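Local coordinates for DUF3829 family protein (Bacteroides vulgatus, PDB 4YJW), which is of unknown function but folds into an elongated, all-alpha helical bundle and is probably exported as a lipoprotein, at residues D23-I28 with V68-P73; K30-E35 with P60-Q65; P55-P60 with A98-Y103; K104-Y109 with A121-I126. All coordinates share one frame; numbering follows the deposited sequence. Where two conformers were deposited one is given.

Interaction 1 (D23-I28 with V68-P73); sequences DTSLKI and VFVSNP
S25 and V70 mark the closest backbone approach, with CA atoms 6.7 Å apart, where helix 10-32 passes the last turn of the short helix 64-71. N72 is the first residue to leave helical phi/psi there, which places the contact at that helix's C-terminal end. On the other side the chain is regular helix, I28 N bonding T24 O at 2.8 Å.

V70 carries the contact with both methyls, which its chi1 of -62° turns to different partners. CG1 lies 3.7 Å from T24 CG2 and also rests against the hydroxyl of S25, 3.8 Å from OG. V70 CG2 instead meets I28 tip to tip, 4.1 Å from CD1. T24 presents its methyl to V70 while OG1, beside the backbone N, bonds K20 O one turn back; the F69 ring only skirts this hydroxyl, obliquely, with CD2 4.2 Å from T24 OG1. S25 OG has polar partners in Y21 O and Y89 OH, so V70 meets an already satisfied hydroxyl.

L148 of helix 121-159 touches S25. Y89 of helix 79-111 lies against both I28 and V70, and Y21 OH bonds V70 O, so the short helix is held between the two longer helices 10-32 and 79-111.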
loop_
_atom_site.group_PDB
_atom_site.type_symbol
_atom_site.label_atom_id
_atom_site.label_comp_id
_atom_site.label_asym_id
_atom_site.label_seq_id
_atom_site.Cartn_x
_atom_site.Cartn_y
_atom_site.Cartn_z
ATOM N N ASP A 23 5.586 15.279 -2.212
ATOM C CA ASP A 23 5.074 15.197 -3.591
ATOM C C ASP A 23 5.132 13.749 -4.127
ATOM O O ASP A 23 4.158 13.286 -4.721
ATOM C CB ASP A 23 5.854 16.158 -4.516
ATOM C CG ASP A 23 5.597 17.633 -4.235
ATOM O OD1 ASP A 23 4.510 17.960 -3.692
ATOM O OD2 ASP A 23 6.474 18.461 -4.562
ATOM N N THR A 24 6.251 13.023 -3.875
ATOM C CA THR A 24 6.433 11.635 -4.327
ATOM C C THR A 24 5.431 10.753 -3.568
ATOM O O THR A 24 4.758 9.925 -4.193
ATOM C CB THR A 24 7.899 11.204 -4.123
ATOM O OG1 THR A 24 8.743 12.102 -4.874
ATOM C CG2 THR A 24 8.149 9.776 -4.583
ATOM N N SER A 25 5.280 10.983 -2.241
ATOM C CA SER A 25 4.320 10.231 -1.416
ATOM C C SER A 25 2.904 10.380 -1.966
ATOM O O SER A 25 2.186 9.389 -2.062
ATOM C CB SER A 25 4.362 10.692 0.038
ATOM O OG SER A 25 5.558 10.215 0.637
ATOM N N LEU A 26 2.505 11.608 -2.337
ATOM C CA LEU A 26 1.164 11.869 -2.887
ATOM C C LEU A 26 0.919 11.035 -4.162
ATOM O O LEU A 26 -0.119 10.376 -4.284
ATOM C CB LEU A 26 1.005 13.373 -3.210
ATOM C CG LEU A 26 0.640 14.317 -2.069
ATOM C CD1 LEU A 26 0.686 15.767 -2.557
ATOM C CD2 LEU A 26 -0.758 14.043 -1.540
ATOM N N LYS A 27 1.890 11.045 -5.085
ATOM C CA LYS A 27 1.804 10.318 -6.358
ATOM C C LYS A 27 1.809 8.813 -6.166
ATOM O O LYS A 27 0.986 8.112 -6.758
ATOM C CB LYS A 27 2.992 10.693 -7.276
ATOM C CG LYS A 27 2.889 12.052 -7.930
ATOM C CD LYS A 27 4.153 12.372 -8.715
ATOM C CE LYS A 27 4.243 13.836 -9.087
ATOM N NZ LYS A 27 5.533 14.158 -9.758
ATOM N N ILE A 28 2.766 8.310 -5.376
ATOM C CA ILE A 28 2.936 6.873 -5.175
ATOM C C ILE A 28 1.725 6.271 -4.388
ATOM O O ILE A 28 1.196 5.236 -4.802
ATOM C CB ILE A 28 4.329 6.571 -4.538
ATOM C CG1 ILE A 28 4.888 5.238 -5.066
ATOM C CG2 ILE A 28 4.367 6.663 -3.020
ATOM C CD1 ILE A 28 6.307 4.859 -4.663
ATOM N N VAL A 68 12.105 3.492 -3.817
ATOM C CA VAL A 68 13.376 3.599 -3.081
ATOM C C VAL A 68 13.406 4.916 -2.280
ATOM O O VAL A 68 13.796 4.922 -1.100
ATOM C CB VAL A 68 14.600 3.493 -4.026
ATOM C CG1 VAL A 68 15.903 3.797 -3.281
ATOM C CG2 VAL A 68 14.658 2.123 -4.691
ATOM N N PHE A 69 13.004 6.023 -2.924
ATOM C CA PHE A 69 13.043 7.333 -2.297
ATOM C C PHE A 69 12.160 7.378 -1.049
ATOM O O PHE A 69 12.632 7.817 0.003
ATOM C CB PHE A 69 12.660 8.451 -3.292
ATOM C CG PHE A 69 12.897 9.860 -2.777
ATOM C CD1 PHE A 69 14.187 10.370 -2.662
ATOM C CD2 PHE A 69 11.827 10.699 -2.473
ATOM C CE1 PHE A 69 14.404 11.677 -2.205
ATOM C CE2 PHE A 69 12.046 11.999 -2.022
ATOM C CZ PHE A 69 13.330 12.475 -1.869
ATOM N N VAL A 70 10.912 6.901 -1.142
ATOM C CA VAL A 70 10.003 6.996 0.006
ATOM C C VAL A 70 10.316 5.922 1.074
ATOM O O VAL A 70 9.970 6.119 2.239
ATOM C CB VAL A 70 8.513 6.983 -0.382
ATOM C CG1 VAL A 70 8.169 8.191 -1.269
ATOM C CG2 VAL A 70 8.083 5.650 -1.027
ATOM N N SER A 71 10.922 4.786 0.667
ATOM C CA SER A 71 11.243 3.682 1.588
ATOM C C SER A 71 12.393 4.024 2.491
ATOM O O SER A 71 12.535 3.409 3.548
ATOM C CB SER A 71 11.612 2.420 0.806
ATOM O OG SER A 71 10.475 1.886 0.160
ATOM N N ASN A 72 13.239 4.971 2.069
ATOM C CA ASN A 72 14.435 5.378 2.800
ATOM C C ASN A 72 14.394 6.881 3.132
ATOM O O ASN A 72 15.222 7.648 2.617
ATOM C CB ASN A 72 15.697 5.017 1.995
ATOM C CG ASN A 72 15.789 3.557 1.649
ATOM O OD1 ASN A 72 15.410 3.136 0.552
ATOM N ND2 ASN A 72 16.227 2.741 2.597
ATOM N N PRO A 73 13.461 7.328 4.024
ATOM C CA PRO A 73 13.431 8.760 4.385
ATOM C C PRO A 73 14.770 9.211 4.963
ATOM O O PRO A 73 15.411 8.448 5.681
ATOM C CB PRO A 73 12.307 8.847 5.424
ATOM C CG PRO A 73 12.092 7.466 5.908
ATOM C CD PRO A 73 12.419 6.574 4.756
#

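Interaction 2 (K30-E35 with P60-Q65)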
loop_
_atom_site.group_PDB
_atom_site.type_symbol
_atom_site.label_atom_id
_atom_site.label_comp_id
_atom_site.label_asym_id
_atom_site.label_seq_id
_atom_site.Cartn_x
_atom_site.Cartn_y
_atom_site.Cartn_z
ATOM N N LYS A 30 -1.404 7.345 -4.282
ATOM C CA LYS A 30 -2.587 7.379 -5.136
ATOM C C LYS A 30 -2.611 6.133 -6.058
ATOM O O LYS A 30 -3.658 5.497 -6.209
ATOM C CB LYS A 30 -2.605 8.662 -5.977
ATOM C CG LYS A 30 -3.885 8.805 -6.803
ATOM C CD LYS A 30 -3.668 9.720 -7.996
ATOM C CE LYS A 30 -4.826 9.657 -8.970
ATOM N NZ LYS A 30 -5.973 10.493 -8.528
ATOM N N ASP A 31 -1.469 5.788 -6.658
ATOM C CA ASP A 31 -1.435 4.643 -7.581
ATOM C C ASP A 31 -1.258 3.292 -6.897
ATOM O O ASP A 31 -1.710 2.282 -7.452
ATOM C CB ASP A 31 -0.335 4.832 -8.629
ATOM C CG ASP A 31 -0.518 6.048 -9.526
ATOM O OD1 ASP A 31 -1.673 6.310 -9.952
ATOM O OD2 ASP A 31 0.491 6.718 -9.827
ATOM N N LEU A 32 -0.609 3.249 -5.721
ATOM C CA LEU A 32 -0.370 1.990 -5.026
ATOM C C LEU A 32 -1.628 1.466 -4.322
ATOM O O LEU A 32 -1.883 0.266 -4.372
ATOM C CB LEU A 32 0.763 2.180 -4.013
ATOM C CG LEU A 32 1.368 0.939 -3.411
ATOM C CD1 LEU A 32 2.343 0.289 -4.364
ATOM C CD2 LEU A 32 2.043 1.271 -2.098
ATOM N N VAL A 33 -2.379 2.353 -3.654
ATOM C CA VAL A 33 -3.575 1.987 -2.898
ATOM C C VAL A 33 -4.794 2.501 -3.659
ATOM O O VAL A 33 -5.206 3.667 -3.545
ATOM C CB VAL A 33 -3.513 2.482 -1.423
ATOM C CG1 VAL A 33 -4.747 2.033 -0.626
ATOM C CG2 VAL A 33 -2.238 1.997 -0.735
ATOM N N ASN A 34 -5.339 1.611 -4.460
ATOM C CA ASN A 34 -6.502 1.868 -5.301
ATOM C C ASN A 34 -7.703 1.290 -4.581
ATOM O O ASN A 34 -7.984 0.097 -4.703
ATOM C CB ASN A 34 -6.275 1.221 -6.680
ATOM C CG ASN A 34 -7.377 1.495 -7.665
ATOM O OD1 ASN A 34 -8.518 1.802 -7.299
ATOM N ND2 ASN A 34 -7.076 1.292 -8.940
ATOM N N GLU A 35 -8.386 2.126 -3.791
ATOM C CA GLU A 35 -9.486 1.698 -2.920
ATOM C C GLU A 35 -10.584 0.975 -3.685
ATOM O O GLU A 35 -11.084 -0.037 -3.189
ATOM C CB GLU A 35 -10.069 2.885 -2.131
ATOM C CG GLU A 35 -9.029 3.596 -1.263
ATOM C CD GLU A 35 -8.059 4.593 -1.899
ATOM O OE1 GLU A 35 -8.171 4.890 -3.116
ATOM O OE2 GLU A 35 -7.191 5.104 -1.153
ATOM N N PRO A 60 -0.658 -3.155 -9.048
ATOM C CA PRO A 60 -0.129 -1.922 -9.670
ATOM C C PRO A 60 1.386 -1.852 -9.481
ATOM O O PRO A 60 1.876 -2.271 -8.441
ATOM C CB PRO A 60 -0.867 -0.792 -8.923
ATOM C CG PRO A 60 -1.369 -1.390 -7.680
ATOM C CD PRO A 60 -1.548 -2.860 -7.908
ATOM N N VAL A 61 2.132 -1.427 -10.512
ATOM C CA VAL A 61 3.597 -1.326 -10.421
ATOM C C VAL A 61 3.934 0.148 -10.590
ATOM O O VAL A 61 3.682 0.727 -11.640
ATOM C CB VAL A 61 4.368 -2.262 -11.398
ATOM C CG1 VAL A 61 5.886 -2.037 -11.307
ATOM C CG2 VAL A 61 4.039 -3.737 -11.136
ATOM N N VAL A 62 4.417 0.766 -9.523
ATOM C CA VAL A 62 4.737 2.197 -9.525
ATOM C C VAL A 62 6.216 2.396 -9.843
ATOM O O VAL A 62 6.934 1.414 -10.016
ATOM C CB VAL A 62 4.348 2.850 -8.176
ATOM C CG1 VAL A 62 2.831 2.831 -7.997
ATOM C CG2 VAL A 62 5.055 2.163 -6.999
ATOM N N SER A 63 6.671 3.651 -9.900
ATOM C CA SER A 63 8.086 3.926 -10.175
ATOM C C SER A 63 8.959 3.251 -9.107
ATOM O O SER A 63 8.678 3.380 -7.917
ATOM C CB SER A 63 8.332 5.428 -10.210
ATOM O OG SER A 63 9.714 5.706 -10.029
ATOM N N VAL A 64 9.969 2.485 -9.537
ATOM C CA VAL A 64 10.890 1.795 -8.606
ATOM C C VAL A 64 11.751 2.832 -7.884
ATOM O O VAL A 64 11.958 2.706 -6.677
ATOM C CB VAL A 64 11.785 0.710 -9.287
ATOM C CG1 VAL A 64 12.490 -0.136 -8.225
ATOM C CG2 VAL A 64 10.947 -0.214 -10.190
ATOM N N GLN A 65 12.270 3.837 -8.595
ATOM C CA GLN A 65 13.093 4.850 -7.933
ATOM C C GLN A 65 12.228 5.666 -6.933
ATOM O O GLN A 65 12.716 6.000 -5.858
ATOM C CB GLN A 65 13.819 5.746 -8.943
ATOM C CG GLN A 65 14.648 6.910 -8.349
ATOM C CD GLN A 65 15.563 6.598 -7.168
ATOM O OE1 GLN A 65 15.526 7.275 -6.116
ATOM N NE2 GLN A 65 16.448 5.629 -7.327
#
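The contact joins the C-terminal end of helix 10-32 to the extended connection that leads into helix 64-71, with a helix N-cap on each of the two segments. V33 is the first residue to leave helical phi/psi, and N34 then caps helix 35-44 through OD1 to E37 N; on the partner side S63 caps helix 64-71 through OG to D66 N. The CA atoms of L32 and P60, 6.1 Å apart, are the nearest across the contact.

P60 and V62 bring the connection to the helix end, while V61 between them turns its CB away, as expected of an extended chain. The pyrrolidine ring of P60 lies against the last carbonyls of the helix: CB is 3.5 Å from D31 O, and CG is 3.7 Å from L32 O. V62 works through CG1. With chi1 at -66° this methyl stands beside its own backbone N, which sets it against the aliphatic base of the aspartate, 3.8 Å from D31 CB. The same methyl comes within 4.1 Å of the backbone L32 N. Evidence for an apolar touch between the leucine's tip and V62 is weaker, since L32 was modelled in two conformers.

Beyond the pair, L92, F93 and I96 of helix 79-111 receive L32, and Y100 of that helix receives P60. E37 of helix 35-44 also touches P60, while V33 packs on I38, so three helices converge around this junction.

Interaction 3 (P55-P60 with A98-Y103)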
loop_
_atom_site.group_PDB
_atom_site.type_symbol
_atom_site.label_atom_id
_atom_site.label_comp_id
_atom_site.label_asym_id
_atom_site.label_seq_id
_atom_site.Cartn_x
_atom_site.Cartn_y
_atom_site.Cartn_z
ATOM N N PRO A 55 -11.786 -12.689 -12.611
ATOM C CA PRO A 55 -10.857 -12.086 -13.570
ATOM C C PRO A 55 -9.444 -11.944 -13.020
ATOM O O PRO A 55 -9.240 -11.967 -11.812
ATOM C CB PRO A 55 -11.483 -10.716 -13.833
ATOM C CG PRO A 55 -12.127 -10.346 -12.525
ATOM C CD PRO A 55 -12.512 -11.654 -11.828
ATOM N N VAL A 56 -8.473 -11.744 -13.910
ATOM C CA VAL A 56 -7.100 -11.460 -13.471
ATOM C C VAL A 56 -7.093 -10.008 -12.971
ATOM O O VAL A 56 -7.645 -9.123 -13.636
ATOM C CB VAL A 56 -6.073 -11.666 -14.622
ATOM C CG1 VAL A 56 -4.695 -11.089 -14.260
ATOM C CG2 VAL A 56 -5.959 -13.140 -14.987
ATOM N N VAL A 57 -6.480 -9.764 -11.818
ATOM C CA VAL A 57 -6.341 -8.394 -11.284
ATOM C C VAL A 57 -4.869 -8.229 -10.949
ATOM O O VAL A 57 -4.420 -8.773 -9.952
ATOM C CB VAL A 57 -7.270 -8.074 -10.082
ATOM C CG1 VAL A 57 -7.067 -6.614 -9.680
ATOM C CG2 VAL A 57 -8.747 -8.310 -10.472
ATOM N N SER A 58 -4.136 -7.507 -11.787
ATOM C CA SER A 58 -2.688 -7.333 -11.625
ATOM C C SER A 58 -2.333 -6.328 -10.542
ATOM O O SER A 58 -3.042 -5.339 -10.354
ATOM C CB SER A 58 -2.062 -6.891 -12.946
ATOM O OG SER A 58 -2.356 -7.809 -13.986
ATOM N N GLN A 59 -1.205 -6.572 -9.840
ATOM C CA GLN A 59 -0.729 -5.632 -8.831
ATOM C C GLN A 59 -0.282 -4.353 -9.527
ATOM O O GLN A 59 0.450 -4.465 -10.505
ATOM C CB GLN A 59 0.479 -6.244 -8.099
ATOM C CG GLN A 59 1.015 -5.384 -6.968
ATOM C CD GLN A 59 2.267 -5.994 -6.402
ATOM O OE1 GLN A 59 2.398 -7.208 -6.291
ATOM N NE2 GLN A 59 3.236 -5.163 -6.106
ATOM N N PRO A 60 -0.658 -3.155 -9.048
ATOM C CA PRO A 60 -0.129 -1.922 -9.670
ATOM C C PRO A 60 1.386 -1.852 -9.481
ATOM O O PRO A 60 1.876 -2.271 -8.441
ATOM C CB PRO A 60 -0.867 -0.792 -8.923
ATOM C CG PRO A 60 -1.369 -1.390 -7.680
ATOM C CD PRO A 60 -1.548 -2.860 -7.908
ATOM N N ALA A 98 1.141 -9.010 -0.777
ATOM C CA ALA A 98 0.332 -10.100 -0.229
ATOM C C ALA A 98 -1.097 -10.031 -0.755
ATOM O O ALA A 98 -1.651 -11.078 -1.100
ATOM C CB ALA A 98 0.329 -10.037 1.291
ATOM N N PHE A 99 -1.710 -8.826 -0.771
ATOM C CA PHE A 99 -3.097 -8.658 -1.201
ATOM C C PHE A 99 -3.305 -9.155 -2.633
ATOM O O PHE A 99 -4.225 -9.948 -2.887
ATOM C CB PHE A 99 -3.546 -7.188 -1.064
ATOM C CG PHE A 99 -5.026 -7.016 -1.333
ATOM C CD1 PHE A 99 -5.969 -7.328 -0.354
ATOM C CD2 PHE A 99 -5.479 -6.570 -2.580
ATOM C CE1 PHE A 99 -7.345 -7.146 -0.604
ATOM C CE2 PHE A 99 -6.850 -6.429 -2.842
ATOM C CZ PHE A 99 -7.773 -6.692 -1.840
ATOM N N TYR A 100 -2.447 -8.727 -3.562
ATOM C CA TYR A 100 -2.609 -9.126 -4.968
ATOM C C TYR A 100 -2.113 -10.530 -5.228
ATOM O O TYR A 100 -2.746 -11.246 -6.000
ATOM C CB TYR A 100 -1.925 -8.108 -5.891
ATOM C CG TYR A 100 -2.707 -6.818 -5.967
ATOM C CD1 TYR A 100 -2.476 -5.790 -5.057
ATOM C CD2 TYR A 100 -3.701 -6.634 -6.927
ATOM C CE1 TYR A 100 -3.193 -4.608 -5.104
ATOM C CE2 TYR A 100 -4.422 -5.439 -6.996
ATOM C CZ TYR A 100 -4.150 -4.423 -6.090
ATOM O OH TYR A 100 -4.821 -3.235 -6.139
ATOM N N GLU A 101 -1.039 -10.979 -4.550
ATOM C CA GLU A 101 -0.573 -12.364 -4.731
ATOM C C GLU A 101 -1.601 -13.369 -4.168
ATOM O O GLU A 101 -1.795 -14.430 -4.769
ATOM C CB GLU A 101 0.804 -12.597 -4.086
ATOM C CG GLU A 101 1.947 -12.003 -4.923
ATOM C CD GLU A 101 2.144 -12.566 -6.327
ATOM O OE1 GLU A 101 1.946 -13.785 -6.519
ATOM O OE2 GLU A 101 2.534 -11.793 -7.229
ATOM N N ASN A 102 -2.217 -13.059 -2.994
ATOM C CA ASN A 102 -3.239 -13.941 -2.400
ATOM C C ASN A 102 -4.411 -14.107 -3.360
ATOM O O ASN A 102 -4.922 -15.217 -3.491
ATOM C CB ASN A 102 -3.747 -13.397 -1.055
ATOM C CG ASN A 102 -2.806 -13.594 0.096
ATOM O OD1 ASN A 102 -1.865 -14.393 0.035
ATOM N ND2 ASN A 102 -3.023 -12.839 1.181
ATOM N N TYR A 103 -4.836 -13.020 -4.023
ATOM C CA TYR A 103 -5.953 -13.106 -4.984
ATOM C C TYR A 103 -5.535 -13.958 -6.199
ATOM O O TYR A 103 -6.318 -14.780 -6.671
ATOM C CB TYR A 103 -6.450 -11.727 -5.442
ATOM C CG TYR A 103 -7.541 -11.851 -6.487
ATOM C CD1 TYR A 103 -8.767 -12.444 -6.174
ATOM C CD2 TYR A 103 -7.277 -11.579 -7.829
ATOM C CE1 TYR A 103 -9.719 -12.713 -7.155
ATOM C CE2 TYR A 103 -8.242 -11.807 -8.819
ATOM C CZ TYR A 103 -9.459 -12.380 -8.477
ATOM O OH TYR A 103 -10.397 -12.641 -9.447
HETATM O O HOH W 1 -3.468 -10.775 -8.542
HETATM O O HOH W 2 1.882 -9.425 -8.230
#
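The Y100 ring is met over one face by Q59 and P60: Q59 CA stands 3.9 Å from the ring centroid, 23° off the normal, and P60 CD 3.8 Å from it, two CH-pi contacts offset toward the rim. F99 CD2 lies over the opposite face, while V57 O approaches the ring edge near its plane. V57 splits its methyls between two tyrosines, CG1 lying 3.9 Å from Y100 CE2 and CG2 3.9 Å from Y103 CE2. Farther along, Y103, with CG anti to the backbone N (chi1 177°), extends its hydroxyl to P55: OH donates to P55 O at 2.7 Å, in the carbonyl plane on a lone pair.

Two waters form a second layer. One donates to V57 O (2.6 Å) and to Y100 O (2.7 Å); the other donates to Q59 OE1 and E101 OE2. Outermost, E37 of helix 35-44 bonds Y100 OH and so anchors the ring at its far end. With Y100 replaced by an alanine, Q59 and P60 would probably lose the ring face they pack on, and E37 its hydroxyl partner.

The chemistry is thus divided: the face of Y100 and the methyls of V57 supply much of the contact area, whereas a direct hydroxyl bond and a bridging water tie the carbonyls of P55 and V57 to helix 79-111, and a second water joins Q59 to E101.

Interaction 4 (K104-Y109 with A121-I126); sequences KTYRLY and ALADKI
Y109 reaches from helix 79-111 to the first turn of helix 121-159, where it meets L122 and A123. From CB, chi1 of 150° swings the ring toward the partner helix. CG and CD2 come under the leucine's methyl, L122 CD2 standing 4.0 Å from the ring centroid, a CH-pi contact over the face. Farther out CZ lies 3.6 Å from L122 CB, and CE1 is 3.8 Å from A123 CB. At the tip OH accepts from A123 N, at 3.2 Å with an N-H...O angle of 146°. That amide belongs to a helix's first turn, whose N-H groups lack helical acceptors. The same OH bonds D118 OD1, while D118 OD2 takes L122 N. A phenylalanine here would probably leave A123 N and D118 OD1 without their shared hydroxyl.

Y106 adds the flanking layer, with CE1 3.9 Å from A123 CB and its own CB 3.9 Å from I126 CD1; its OH bonds R127.

The two helical segments run nearly antiparallel, at 156° with axes 10.3 Å apart, as the arms of a helical hairpin. S114 and Y115 of helix 114-117, in the connection, touch Y109, and L45 lies against both Y106 and I126.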
loop_
_atom_site.group_PDB
_atom_site.type_symbol
_atom_site.label_atom_id
_atom_site.label_comp_id
_atom_site.label_asym_id
_atom_site.label_seq_id
_atom_site.Cartn_x
_atom_site.Cartn_y
_atom_site.Cartn_z
ATOM N N LYS A 104 -4.307 -13.781 -6.689
ATOM C CA LYS A 104 -3.824 -14.624 -7.813
ATOM C C LYS A 104 -3.885 -16.119 -7.406
ATOM O O LYS A 104 -4.449 -16.929 -8.126
ATOM C CB LYS A 104 -2.397 -14.204 -8.215
ATOM C CG LYS A 104 -1.766 -15.166 -9.231
ATOM C CD LYS A 104 -0.377 -14.669 -9.687
ATOM C CE LYS A 104 0.336 -15.754 -10.454
ATOM N NZ LYS A 104 1.659 -15.280 -10.942
ATOM N N THR A 105 -3.346 -16.465 -6.233
ATOM C CA THR A 105 -3.372 -17.835 -5.692
ATOM C C THR A 105 -4.803 -18.343 -5.627
ATOM O O THR A 105 -5.085 -19.449 -6.084
ATOM C CB THR A 105 -2.726 -17.862 -4.310
ATOM O OG1 THR A 105 -1.387 -17.440 -4.470
ATOM C CG2 THR A 105 -2.731 -19.255 -3.681
ATOM N N TYR A 106 -5.682 -17.547 -5.010
ATOM C CA TYR A 106 -7.096 -17.869 -4.852
ATOM C C TYR A 106 -7.725 -18.190 -6.203
ATOM O O TYR A 106 -8.373 -19.216 -6.327
ATOM C CB TYR A 106 -7.833 -16.690 -4.181
ATOM C CG TYR A 106 -9.326 -16.914 -4.050
ATOM C CD1 TYR A 106 -9.864 -17.534 -2.919
ATOM C CD2 TYR A 106 -10.209 -16.451 -5.024
ATOM C CE1 TYR A 106 -11.240 -17.721 -2.785
ATOM C CE2 TYR A 106 -11.588 -16.649 -4.907
ATOM C CZ TYR A 106 -12.095 -17.272 -3.779
ATOM O OH TYR A 106 -13.456 -17.480 -3.665
ATOM N N ARG A 107 -7.581 -17.293 -7.196
ATOM C CA ARG A 107 -8.201 -17.513 -8.515
ATOM C C ARG A 107 -7.732 -18.836 -9.170
ATOM O O ARG A 107 -8.573 -19.602 -9.655
ATOM C CB ARG A 107 -7.913 -16.328 -9.437
ATOM C CG ARG A 107 -8.423 -16.542 -10.876
ATOM C CD ARG A 107 -8.182 -15.299 -11.723
ATOM N NE ARG A 107 -8.490 -15.565 -13.132
ATOM C CZ ARG A 107 -7.637 -16.119 -13.989
ATOM N NH1 ARG A 107 -6.416 -16.469 -13.593
ATOM N NH2 ARG A 107 -7.997 -16.329 -15.247
ATOM N N LEU A 108 -6.434 -19.130 -9.125
ATOM C CA LEU A 108 -5.888 -20.361 -9.722
ATOM C C LEU A 108 -6.375 -21.618 -8.987
ATOM O O LEU A 108 -6.696 -22.623 -9.633
ATOM C CB LEU A 108 -4.356 -20.300 -9.736
ATOM C CG LEU A 108 -3.740 -19.122 -10.559
ATOM C CD1 LEU A 108 -2.211 -19.273 -10.680
ATOM C CD2 LEU A 108 -4.380 -18.997 -11.969
ATOM N N TYR A 109 -6.474 -21.538 -7.651
ATOM C CA TYR A 109 -6.926 -22.626 -6.774
ATOM C C TYR A 109 -8.433 -22.881 -6.973
ATOM O O TYR A 109 -8.867 -24.034 -6.889
ATOM C CB TYR A 109 -6.536 -22.278 -5.315
ATOM C CG TYR A 109 -7.424 -22.805 -4.205
ATOM C CD1 TYR A 109 -8.517 -22.066 -3.754
ATOM C CD2 TYR A 109 -7.055 -23.927 -3.468
ATOM C CE1 TYR A 109 -9.289 -22.496 -2.676
ATOM C CE2 TYR A 109 -7.836 -24.383 -2.405
ATOM C CZ TYR A 109 -8.939 -23.648 -1.999
ATOM O OH TYR A 109 -9.711 -24.063 -0.940
ATOM N N ALA A 121 -10.787 -24.820 2.529
ATOM C CA ALA A 121 -9.992 -24.364 3.683
ATOM C C ALA A 121 -9.073 -23.205 3.286
ATOM O O ALA A 121 -9.027 -22.188 3.986
ATOM C CB ALA A 121 -9.176 -25.498 4.268
ATOM N N LEU A 122 -8.370 -23.334 2.146
ATOM C CA LEU A 122 -7.512 -22.231 1.700
ATOM C C LEU A 122 -8.379 -21.031 1.251
ATOM O O LEU A 122 -7.979 -19.893 1.476
ATOM C CB LEU A 122 -6.551 -22.676 0.577
ATOM C CG LEU A 122 -5.575 -21.588 0.077
ATOM C CD1 LEU A 122 -4.567 -21.190 1.161
ATOM C CD2 LEU A 122 -4.876 -22.009 -1.183
ATOM N N ALA A 123 -9.573 -21.281 0.656
ATOM C CA ALA A 123 -10.468 -20.184 0.241
ATOM C C ALA A 123 -10.819 -19.312 1.447
ATOM O O ALA A 123 -10.675 -18.098 1.361
ATOM C CB ALA A 123 -11.750 -20.747 -0.391
ATOM N N ASP A 124 -11.223 -19.940 2.581
ATOM C CA ASP A 124 -11.602 -19.201 3.792
ATOM C C ASP A 124 -10.394 -18.527 4.439
ATOM O O ASP A 124 -10.524 -17.399 4.917
ATOM C CB ASP A 124 -12.329 -20.099 4.793
ATOM C CG ASP A 124 -13.785 -20.345 4.424
ATOM O OD1 ASP A 124 -14.363 -19.530 3.632
ATOM O OD2 ASP A 124 -14.368 -21.288 4.965
ATOM N N LYS A 125 -9.212 -19.192 4.429
ATOM C CA LYS A 125 -7.990 -18.577 4.987
ATOM C C LYS A 125 -7.661 -17.285 4.223
ATOM O O LYS A 125 -7.337 -16.255 4.826
ATOM C CB LYS A 125 -6.825 -19.579 4.889
ATOM C CG LYS A 125 -5.514 -19.081 5.495
ATOM C CD LYS A 125 -4.471 -20.200 5.511
ATOM C CE LYS A 125 -3.113 -19.733 5.999
ATOM N NZ LYS A 125 -3.093 -19.505 7.467
ATOM N N ILE A 126 -7.723 -17.354 2.884
ATOM C CA ILE A 126 -7.431 -16.215 2.013
ATOM C C ILE A 126 -8.482 -15.118 2.214
ATOM O O ILE A 126 -8.107 -13.954 2.359
ATOM C CB ILE A 126 -7.315 -16.640 0.513
ATOM C CG1 ILE A 126 -6.017 -17.461 0.298
ATOM C CG2 ILE A 126 -7.340 -15.385 -0.412
ATOM C CD1 ILE A 126 -5.824 -18.129 -1.138
#

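How the interactions relate
Interactions 1 to 4 step along the elongated bundle, with centres 11, 13 and 12 Å apart in succession and 32 Å from first to last. Interactions 1 and 2 share helices 10-32 and 64-71 and touch, I28 CG1 lying 3.6 Å from V62 CG2. P60 belongs to both interactions 2 and 3, joining them through one extended connection, 55-63. Interactions 3 and 4 share helix 79-111 and meet where V56 CG2 packs 3.6 Å from R107 CZ. Along the chain, both segments of interaction 2 lie between those of interaction 1, interaction 3 crosses both, and interaction 4 follows. Interactions 1 to 3 fasten 55-73 to helices 10-32 and 79-111; interaction 4 joins helix 79-111 to 121-159.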